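Local coordinates for protein porin (PDB 3T24) that forms an outer-membrane beta-barrel channel of the OprD family in Pseudomonas aeruginosa, probably admitting small carboxylate-containing solutes, at residues A[216-224]-A[285-295]; A[179-187]-A[249-257]. All blocks are in the same frame, centred on the assembly; numbering follows the deposited sequence.

Contact 1: A[216-224]-A[285-295]; sequences NFYKQHYLG and FAYINGADPYL
Three side chains of the barrel strand, Y218, Q220 and Y222, reach inward to meet the loop 285-295, each by a different mode. The Y218 ring turns one face to A286, whose CB sits over its centre, 3.9 Å from the centroid and 10° off the ring normal, a well-formed CH-pi contact. With CG placed between the backbone N and the carbonyl carbon (chi1 70°), the ring carries its OH past A286 to the backbone of Y287 and I288.

Q220 is extended, and its amide uses both ends. NE2 donates to A286 O at 2.9 Å, meeting a lone pair in the carbonyl plane, and also has a hydrogen bond with S246 OG. OE1 and A286 O both lie within hydrogen-bonding distance of one water. NE2 comes obliquely to the F285 ring, 3.4 Å from CE1, the two side chains crossing at about a right angle.

Y222 turns an edge to F285, whose CZ is near the plane of the tyrosine ring, while its OH is hydrogen-bonded to Y294 O, modelled at 2.5 Å, a length too short to be taken literally. The rings of Y222 and Y294 are inclined at 55°, and R242 adds a cation-pi partner to Y294. The loop is thus packed on the inner barrel wall, as in porins whose infolded loops narrow the channel, a role this one may share.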
loop_
_atom_site.group_PDB
_atom_site.type_symbol
_atom_site.label_atom_id
_atom_site.label_comp_id
_atom_site.label_asym_id
_atom_site.label_seq_id
_atom_site.Cartn_x
_atom_site.Cartn_y
_atom_site.Cartn_z
ATOM N N ASN A 216 8.571 15.840 -13.545
ATOM C CA ASN A 216 7.869 17.124 -13.457
ATOM C C ASN A 216 7.076 17.371 -12.167
ATOM O O ASN A 216 6.716 18.519 -11.857
ATOM C CB ASN A 216 7.010 17.391 -14.708
ATOM C CG ASN A 216 7.854 17.458 -15.975
ATOM O OD1 ASN A 216 8.941 18.045 -15.986
ATOM N ND2 ASN A 216 7.378 16.826 -17.036
ATOM N N PHE A 217 6.839 16.312 -11.398
ATOM C CA PHE A 217 6.102 16.449 -10.146
ATOM C C PHE A 217 7.004 16.617 -8.939
ATOM O O PHE A 217 6.938 17.637 -8.261
ATOM C CB PHE A 217 5.151 15.262 -9.940
ATOM C CG PHE A 217 3.947 15.306 -10.822
ATOM C CD1 PHE A 217 2.755 15.836 -10.356
ATOM C CD2 PHE A 217 4.012 14.843 -12.133
ATOM C CE1 PHE A 217 1.645 15.877 -11.161
ATOM C CE2 PHE A 217 2.906 14.892 -12.953
ATOM C CZ PHE A 217 1.710 15.402 -12.462
ATOM N N TYR A 218 7.841 15.616 -8.672
ATOM C CA TYR A 218 8.657 15.604 -7.462
ATOM C C TYR A 218 9.807 14.615 -7.514
ATOM O O TYR A 218 9.809 13.647 -8.303
ATOM C CB TYR A 218 7.785 15.284 -6.234
ATOM C CG TYR A 218 7.267 13.848 -6.162
ATOM C CD1 TYR A 218 8.022 12.844 -5.562
ATOM C CD2 TYR A 218 6.029 13.500 -6.700
ATOM C CE1 TYR A 218 7.567 11.561 -5.488
ATOM C CE2 TYR A 218 5.546 12.204 -6.612
ATOM C CZ TYR A 218 6.330 11.238 -6.016
ATOM O OH TYR A 218 5.866 9.953 -5.926
ATOM N N LYS A 219 10.782 14.870 -6.650
ATOM C CA LYS A 219 11.856 13.938 -6.352
ATOM C C LYS A 219 11.728 13.609 -4.884
ATOM O O LYS A 219 11.375 14.466 -4.071
ATOM C CB LYS A 219 13.222 14.587 -6.548
ATOM C CG LYS A 219 13.404 15.346 -7.824
ATOM C CD LYS A 219 14.861 15.743 -7.995
ATOM C CE LYS A 219 14.974 17.040 -8.760
ATOM N NZ LYS A 219 14.426 18.172 -7.953
ATOM N N GLN A 220 12.064 12.386 -4.520
ATOM C CA GLN A 220 11.929 11.984 -3.138
ATOM C C GLN A 220 13.075 11.054 -2.768
ATOM O O GLN A 220 13.428 10.154 -3.536
ATOM C CB GLN A 220 10.594 11.285 -2.946
ATOM C CG GLN A 220 10.285 10.841 -1.520
ATOM C CD GLN A 220 8.897 10.233 -1.430
ATOM O OE1 GLN A 220 8.730 9.022 -1.578
ATOM N NE2 GLN A 220 7.889 11.078 -1.228
ATOM N N HIS A 221 13.660 11.309 -1.599
ATOM C CA HIS A 221 14.658 10.433 -0.997
ATOM C C HIS A 221 14.022 9.858 0.256
ATOM O O HIS A 221 13.507 10.604 1.097
ATOM C CB HIS A 221 15.935 11.212 -0.634
ATOM C CG HIS A 221 16.610 11.830 -1.820
ATOM N ND1 HIS A 221 17.790 11.344 -2.339
ATOM C CD2 HIS A 221 16.249 12.868 -2.609
ATOM C CE1 HIS A 221 18.137 12.066 -3.394
ATOM N NE2 HIS A 221 17.220 12.999 -3.573
ATOM N N TYR A 222 14.022 8.536 0.361
ATOM C CA TYR A 222 13.422 7.876 1.502
ATOM C C TYR A 222 14.496 7.121 2.260
ATOM O O TYR A 222 15.181 6.278 1.685
ATOM C CB TYR A 222 12.339 6.894 1.047
ATOM C CG TYR A 222 11.155 6.873 1.963
ATOM C CD1 TYR A 222 9.919 7.399 1.557
ATOM C CD2 TYR A 222 11.262 6.349 3.243
ATOM C CE1 TYR A 222 8.825 7.397 2.402
ATOM C CE2 TYR A 222 10.175 6.354 4.104
ATOM C CZ TYR A 222 8.958 6.883 3.682
ATOM O OH TYR A 222 7.878 6.882 4.536
ATOM N N LEU A 223 14.651 7.409 3.543
ATOM C CA LEU A 223 15.584 6.635 4.354
ATOM C C LEU A 223 14.822 5.777 5.344
ATOM O O LEU A 223 13.820 6.201 5.899
ATOM C CB LEU A 223 16.570 7.532 5.093
ATOM C CG LEU A 223 17.743 8.149 4.328
ATOM C CD1 LEU A 223 17.247 9.157 3.319
ATOM C CD2 LEU A 223 18.699 8.821 5.304
ATOM N N GLY A 224 15.295 4.560 5.547
ATOM C CA GLY A 224 14.656 3.655 6.473
ATOM C C GLY A 224 15.649 2.923 7.345
ATOM O O GLY A 224 16.818 2.739 6.977
ATOM N N PHE A 285 2.950 15.041 2.368
ATOM C CA PHE A 285 3.699 13.955 1.707
ATOM C C PHE A 285 3.392 13.763 0.212
ATOM O O PHE A 285 2.241 13.879 -0.219
ATOM C CB PHE A 285 3.430 12.657 2.446
ATOM C CG PHE A 285 4.319 11.521 2.033
ATOM C CD1 PHE A 285 5.688 11.595 2.218
ATOM C CD2 PHE A 285 3.777 10.365 1.474
ATOM C CE1 PHE A 285 6.518 10.537 1.837
ATOM C CE2 PHE A 285 4.586 9.313 1.112
ATOM C CZ PHE A 285 5.959 9.386 1.294
ATOM N N ALA A 286 4.427 13.479 -0.573
ATOM C CA ALA A 286 4.271 13.266 -2.023
ATOM C C ALA A 286 4.223 11.783 -2.409
ATOM O O ALA A 286 5.139 11.014 -2.070
ATOM C CB ALA A 286 5.394 13.956 -2.789
ATOM N N TYR A 287 3.160 11.382 -3.111
ATOM C CA TYR A 287 3.065 9.996 -3.626
ATOM C C TYR A 287 2.142 9.854 -4.831
ATOM O O TYR A 287 1.224 10.653 -5.010
ATOM C CB TYR A 287 2.700 8.984 -2.526
ATOM C CG TYR A 287 1.351 9.192 -1.832
ATOM C CD1 TYR A 287 0.310 8.284 -2.004
ATOM C CD2 TYR A 287 1.145 10.261 -0.974
ATOM C CE1 TYR A 287 -0.906 8.448 -1.349
ATOM C CE2 TYR A 287 -0.063 10.435 -0.314
ATOM C CZ TYR A 287 -1.090 9.528 -0.505
ATOM O OH TYR A 287 -2.306 9.698 0.146
ATOM N N ILE A 288 2.416 8.852 -5.669
ATOM C CA ILE A 288 1.646 8.660 -6.902
ATOM C C ILE A 288 0.162 8.574 -6.596
ATOM O O ILE A 288 -0.256 7.883 -5.667
ATOM C CB ILE A 288 2.123 7.413 -7.734
ATOM C CG1 ILE A 288 3.553 7.640 -8.247
ATOM C CG2 ILE A 288 1.206 7.138 -8.921
ATOM C CD1 ILE A 288 4.344 6.365 -8.407
ATOM N N ASN A 289 -0.626 9.305 -7.374
ATOM C CA ASN A 289 -2.059 9.300 -7.195
ATOM C C ASN A 289 -2.621 7.894 -7.467
ATOM O O ASN A 289 -2.385 7.331 -8.524
ATOM C CB ASN A 289 -2.700 10.309 -8.134
ATOM C CG ASN A 289 -4.183 10.433 -7.905
ATOM O OD1 ASN A 289 -4.643 10.383 -6.780
ATOM N ND2 ASN A 289 -4.938 10.554 -8.965
ATOM N N GLY A 290 -3.354 7.345 -6.505
ATOM C CA GLY A 290 -3.877 6.008 -6.610
ATOM C C GLY A 290 -3.081 5.033 -5.763
ATOM O O GLY A 290 -3.611 4.020 -5.323
ATOM N N ALA A 291 -1.807 5.322 -5.520
ATOM C CA ALA A 291 -1.031 4.411 -4.697
ATOM C C ALA A 291 -1.287 4.696 -3.229
ATOM O O ALA A 291 -1.975 5.656 -2.902
ATOM C CB ALA A 291 0.449 4.526 -5.013
ATOM N N ASP A 292 -0.729 3.853 -2.366
ATOM C CA ASP A 292 -0.695 4.072 -0.922
ATOM C C ASP A 292 0.590 4.780 -0.521
ATOM O O ASP A 292 1.684 4.441 -1.017
ATOM C CB ASP A 292 -0.688 2.739 -0.169
ATOM C CG ASP A 292 -1.962 1.937 -0.362
ATOM O OD1 ASP A 292 -2.929 2.480 -0.925
ATOM O OD2 ASP A 292 -1.984 0.747 0.043
ATOM N N PRO A 293 0.493 5.711 0.437
ATOM C CA PRO A 293 1.738 6.340 0.853
ATOM C C PRO A 293 2.365 5.429 1.870
ATOM O O PRO A 293 1.677 4.906 2.729
ATOM C CB PRO A 293 1.263 7.620 1.542
ATOM C CG PRO A 293 -0.027 7.194 2.198
ATOM C CD PRO A 293 -0.628 6.085 1.317
ATOM N N TYR A 294 3.669 5.256 1.785
ATOM C CA TYR A 294 4.358 4.480 2.771
ATOM C C TYR A 294 4.561 5.314 4.034
ATOM O O TYR A 294 5.623 5.883 4.236
ATOM C CB TYR A 294 5.688 4.034 2.174
ATOM C CG TYR A 294 6.410 3.006 2.992
ATOM C CD1 TYR A 294 5.794 1.796 3.336
ATOM C CD2 TYR A 294 7.726 3.222 3.402
ATOM C CE1 TYR A 294 6.475 0.836 4.093
ATOM C CE2 TYR A 294 8.412 2.267 4.147
ATOM C CZ TYR A 294 7.787 1.083 4.491
ATOM O OH TYR A 294 8.483 0.156 5.242
ATOM N N LEU A 295 3.533 5.373 4.879
ATOM C CA LEU A 295 3.551 6.181 6.106
ATOM C C LEU A 295 2.938 5.391 7.263
ATOM O O LEU A 295 1.889 4.778 7.113
ATOM C CB LEU A 295 2.743 7.485 5.901
ATOM C CG LEU A 295 3.253 8.471 4.836
ATOM C CD1 LEU A 295 2.224 9.565 4.515
ATOM C CD2 LEU A 295 4.608 9.085 5.242
HETATM O O HOH W 1 6.126 8.335 -1.981
#

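Contact 2: A[179-187]-A[249-257]; sequences RQIVVRSGL and DGSSNVDNK. With SO4 (sulfate ion), chain E.
N253 and the backbone around V182 form the centre of a small loop-to-loop junction in this porin barrel, where the single beta bridge of V183 with S252 is reinforced by a side-chain amide. The N253 amide serves the 179-187 backbone at two points. Its ND2 donates to Q180 O at 3.1 Å, almost in the plane of its own amide, and its OD1 accepts from V182 N at 2.7 Å, the donor standing well above the carbonyl plane. A chi1 of 68° sets the amide alongside the 180-182 backbone, within reach of both groups. The return bond, from N253 N to V182 O, is weak, its N-H...O angle 125°, and S252 CA adds a C-H contact to the same oxygen.

Further along, R184 N donates to S251 O in a nearly straight bond of 174°. S252 OG accepts from V254 N, making an ST turn, and is also hydrogen-bonded to F217 O. Beyond the bridge a type II beta turn runs from R184 to L187, with a sulfate, probably from the crystallisation liquor, placed less surely near S185 N. Apolar contact is slight: I181 CG2 meets V254 CG2 at 4.2 Å.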
loop_
_atom_site.group_PDB
_atom_site.type_symbol
_atom_site.label_atom_id
_atom_site.label_comp_id
_atom_site.label_asym_id
_atom_site.label_seq_id
_atom_site.Cartn_x
_atom_site.Cartn_y
_atom_site.Cartn_z
ATOM N N ARG A 179 -3.279 18.998 1.821
ATOM C CA ARG A 179 -1.913 18.634 1.430
ATOM C C ARG A 179 -1.242 19.853 0.849
ATOM O O ARG A 179 -0.022 20.027 0.932
ATOM C CB ARG A 179 -1.905 17.496 0.382
ATOM C CG ARG A 179 -2.402 16.157 0.900
ATOM C CD ARG A 179 -2.396 15.057 -0.175
ATOM N NE ARG A 179 -2.819 13.761 0.384
ATOM C CZ ARG A 179 -4.071 13.335 0.322
ATOM N NH1 ARG A 179 -4.978 14.087 -0.276
ATOM N NH2 ARG A 179 -4.420 12.176 0.832
ATOM N N GLN A 180 -2.058 20.688 0.225
ATOM C CA GLN A 180 -1.567 21.951 -0.241
ATOM C C GLN A 180 -0.526 21.748 -1.379
ATOM O O GLN A 180 0.358 22.578 -1.654
ATOM C CB GLN A 180 -1.049 22.627 0.999
ATOM C CG GLN A 180 0.242 23.223 0.894
ATOM C CD GLN A 180 0.125 24.575 0.348
ATOM O OE1 GLN A 180 -0.918 24.955 -0.186
ATOM N NE2 GLN A 180 1.195 25.318 0.447
ATOM N N ILE A 181 -0.664 20.611 -2.056
ATOM C CA ILE A 181 0.119 20.334 -3.250
ATOM C C ILE A 181 -0.495 21.002 -4.476
ATOM O O ILE A 181 -1.665 20.829 -4.795
ATOM C CB ILE A 181 0.252 18.843 -3.494
ATOM C CG1 ILE A 181 1.161 18.238 -2.421
ATOM C CG2 ILE A 181 0.775 18.598 -4.887
ATOM C CD1 ILE A 181 1.050 16.768 -2.311
ATOM N N VAL A 182 0.307 21.798 -5.147
ATOM C CA VAL A 182 -0.192 22.593 -6.244
ATOM C C VAL A 182 0.646 22.314 -7.474
ATOM O O VAL A 182 1.872 22.338 -7.440
ATOM C CB VAL A 182 -0.180 24.135 -5.907
ATOM C CG1 VAL A 182 -0.468 24.944 -7.141
ATOM C CG2 VAL A 182 -1.215 24.448 -4.826
ATOM N N VAL A 183 -0.038 22.104 -8.579
ATOM C CA VAL A 183 0.591 21.584 -9.767
ATOM C C VAL A 183 0.132 22.405 -10.962
ATOM O O VAL A 183 -1.007 22.889 -10.987
ATOM C CB VAL A 183 0.194 20.072 -9.876
ATOM C CG1 VAL A 183 -0.372 19.708 -11.226
ATOM C CG2 VAL A 183 1.347 19.173 -9.450
ATOM N N ARG A 184 1.024 22.592 -11.933
ATOM C CA ARG A 184 0.660 23.216 -13.199
ATOM C C ARG A 184 -0.627 22.595 -13.764
ATOM O O ARG A 184 -0.816 21.386 -13.713
ATOM C CB ARG A 184 1.810 23.073 -14.200
ATOM C CG ARG A 184 1.644 23.905 -15.461
ATOM C CD ARG A 184 2.995 24.269 -16.077
ATOM N NE ARG A 184 3.617 23.135 -16.755
ATOM C CZ ARG A 184 3.646 22.975 -18.074
ATOM N NH1 ARG A 184 3.092 23.887 -18.867
ATOM N NH2 ARG A 184 4.238 21.909 -18.603
ATOM N N SER A 185 -1.528 23.414 -14.285
ATOM C CA SER A 185 -2.770 22.864 -14.815
ATOM C C SER A 185 -2.543 21.787 -15.898
ATOM O O SER A 185 -1.736 21.964 -16.808
ATOM C CB SER A 185 -3.655 23.977 -15.391
ATOM O OG SER A 185 -4.889 23.462 -15.852
ATOM N N GLY A 186 -3.310 20.702 -15.817
ATOM C CA GLY A 186 -3.278 19.663 -16.833
ATOM C C GLY A 186 -2.045 18.778 -16.756
ATOM O O GLY A 186 -1.831 17.937 -17.612
ATOM N N LEU A 187 -1.224 18.952 -15.729
ATOM C CA LEU A 187 0.053 18.257 -15.722
ATOM C C LEU A 187 -0.084 16.756 -15.518
ATOM O O LEU A 187 -0.789 16.285 -14.624
ATOM C CB LEU A 187 0.955 18.803 -14.637
ATOM C CG LEU A 187 2.318 18.140 -14.653
ATOM C CD1 LEU A 187 3.155 18.761 -15.766
ATOM C CD2 LEU A 187 2.993 18.270 -13.314
ATOM N N ASP A 249 9.814 19.084 -8.991
ATOM C CA ASP A 249 10.580 18.796 -10.208
ATOM C C ASP A 249 10.235 19.763 -11.351
ATOM O O ASP A 249 10.177 19.372 -12.515
ATOM C CB ASP A 249 10.383 17.336 -10.662
ATOM C CG ASP A 249 11.413 16.905 -11.715
ATOM O OD1 ASP A 249 12.571 17.355 -11.610
ATOM O OD2 ASP A 249 11.072 16.133 -12.647
ATOM N N GLY A 250 9.989 21.021 -11.007
ATOM C CA GLY A 250 9.804 22.056 -12.005
ATOM C C GLY A 250 8.372 22.523 -12.229
ATOM O O GLY A 250 8.144 23.637 -12.658
ATOM N N SER A 251 7.388 21.683 -11.952
ATOM C CA SER A 251 6.030 22.066 -12.303
ATOM C C SER A 251 5.043 21.847 -11.173
ATOM O O SER A 251 3.847 21.882 -11.410
ATOM C CB SER A 251 5.567 21.349 -13.574
ATOM O OG SER A 251 6.352 21.730 -14.701
ATOM N N SER A 252 5.556 21.651 -9.952
ATOM C CA SER A 252 4.723 21.632 -8.744
ATOM C C SER A 252 5.335 22.510 -7.661
ATOM O O SER A 252 6.325 23.167 -7.900
ATOM C CB SER A 252 4.588 20.218 -8.191
ATOM O OG SER A 252 5.808 19.799 -7.618
ATOM N N ASN A 253 4.753 22.489 -6.462
ATOM C CA ASN A 253 5.303 23.239 -5.331
ATOM C C ASN A 253 5.698 22.274 -4.224
ATOM O O ASN A 253 5.916 22.682 -3.081
ATOM C CB ASN A 253 4.287 24.246 -4.773
ATOM C CG ASN A 253 3.099 23.555 -4.095
ATOM O OD1 ASN A 253 2.794 22.380 -4.388
ATOM N ND2 ASN A 253 2.414 24.276 -3.203
ATOM N N VAL A 254 5.761 20.992 -4.566
ATOM C CA VAL A 254 6.084 19.971 -3.583
ATOM C C VAL A 254 7.313 20.347 -2.753
ATOM O O VAL A 254 8.361 20.699 -3.288
ATOM C CB VAL A 254 6.284 18.573 -4.242
ATOM C CG1 VAL A 254 7.008 17.620 -3.279
ATOM C CG2 VAL A 254 4.929 17.994 -4.697
ATOM N N ASP A 255 7.176 20.251 -1.440
ATOM C CA ASP A 255 8.264 20.576 -0.523
ATOM C C ASP A 255 7.933 19.986 0.847
ATOM O O ASP A 255 7.161 20.568 1.624
ATOM C CB ASP A 255 8.442 22.087 -0.425
ATOM C CG ASP A 255 9.279 22.492 0.770
ATOM O OD1 ASP A 255 10.346 21.868 0.970
ATOM O OD2 ASP A 255 8.856 23.407 1.522
ATOM N N ASN A 256 8.486 18.812 1.133
ATOM C CA ASN A 256 8.026 18.062 2.285
ATOM C C ASN A 256 9.106 17.231 2.931
ATOM O O ASN A 256 9.939 16.615 2.254
ATOM C CB ASN A 256 6.843 17.159 1.876
ATOM C CG ASN A 256 6.406 16.197 2.988
ATOM O OD1 ASN A 256 6.751 15.007 2.986
ATOM N ND2 ASN A 256 5.610 16.700 3.912
ATOM N N LYS A 257 9.076 17.209 4.251
ATOM C CA LYS A 257 9.835 16.223 4.993
ATOM C C LYS A 257 8.843 15.422 5.822
ATOM O O LYS A 257 7.918 15.978 6.414
ATOM C CB LYS A 257 10.891 16.891 5.874
ATOM C CG LYS A 257 11.633 18.006 5.169
ATOM C CD LYS A 257 12.795 18.541 6.004
ATOM C CE LYS A 257 13.553 19.644 5.273
ATOM N NZ LYS A 257 12.696 20.839 4.999
HETATM S S SO4 E . -1.257 26.973 -14.395
HETATM O O1 SO4 E . -1.621 26.625 -13.019
HETATM O O2 SO4 E . -1.700 25.932 -15.313
HETATM O O3 SO4 E . -1.934 28.225 -14.735
HETATM O O4 SO4 E . 0.198 27.074 -14.549
#

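Overall arrangement
Contacts 1 and 2 differ in chemistry as they differ in burial: contact 1 sets a loop against a barrel strand, contact 2 joins two loop segments. Contact 1 is buried, its centre about 12 Å from the centre of the chain, and relies on aromatic and amide side chains; contact 2 lies at the surface, its centre about 22 Å from the centre of the chain, and rests mainly on backbone groups bound by each other or by one asparagine. Their segments alternate along the chain. The start of 216-224 belongs to both neighbourhoods: N216 N is 2.7 Å from D249 OD2, a probable hydrogen bond, and F217 CZ packs 3.3 Å from L187 CD2. V254 also packs on Y218, so the surface junction adjoins the buried one.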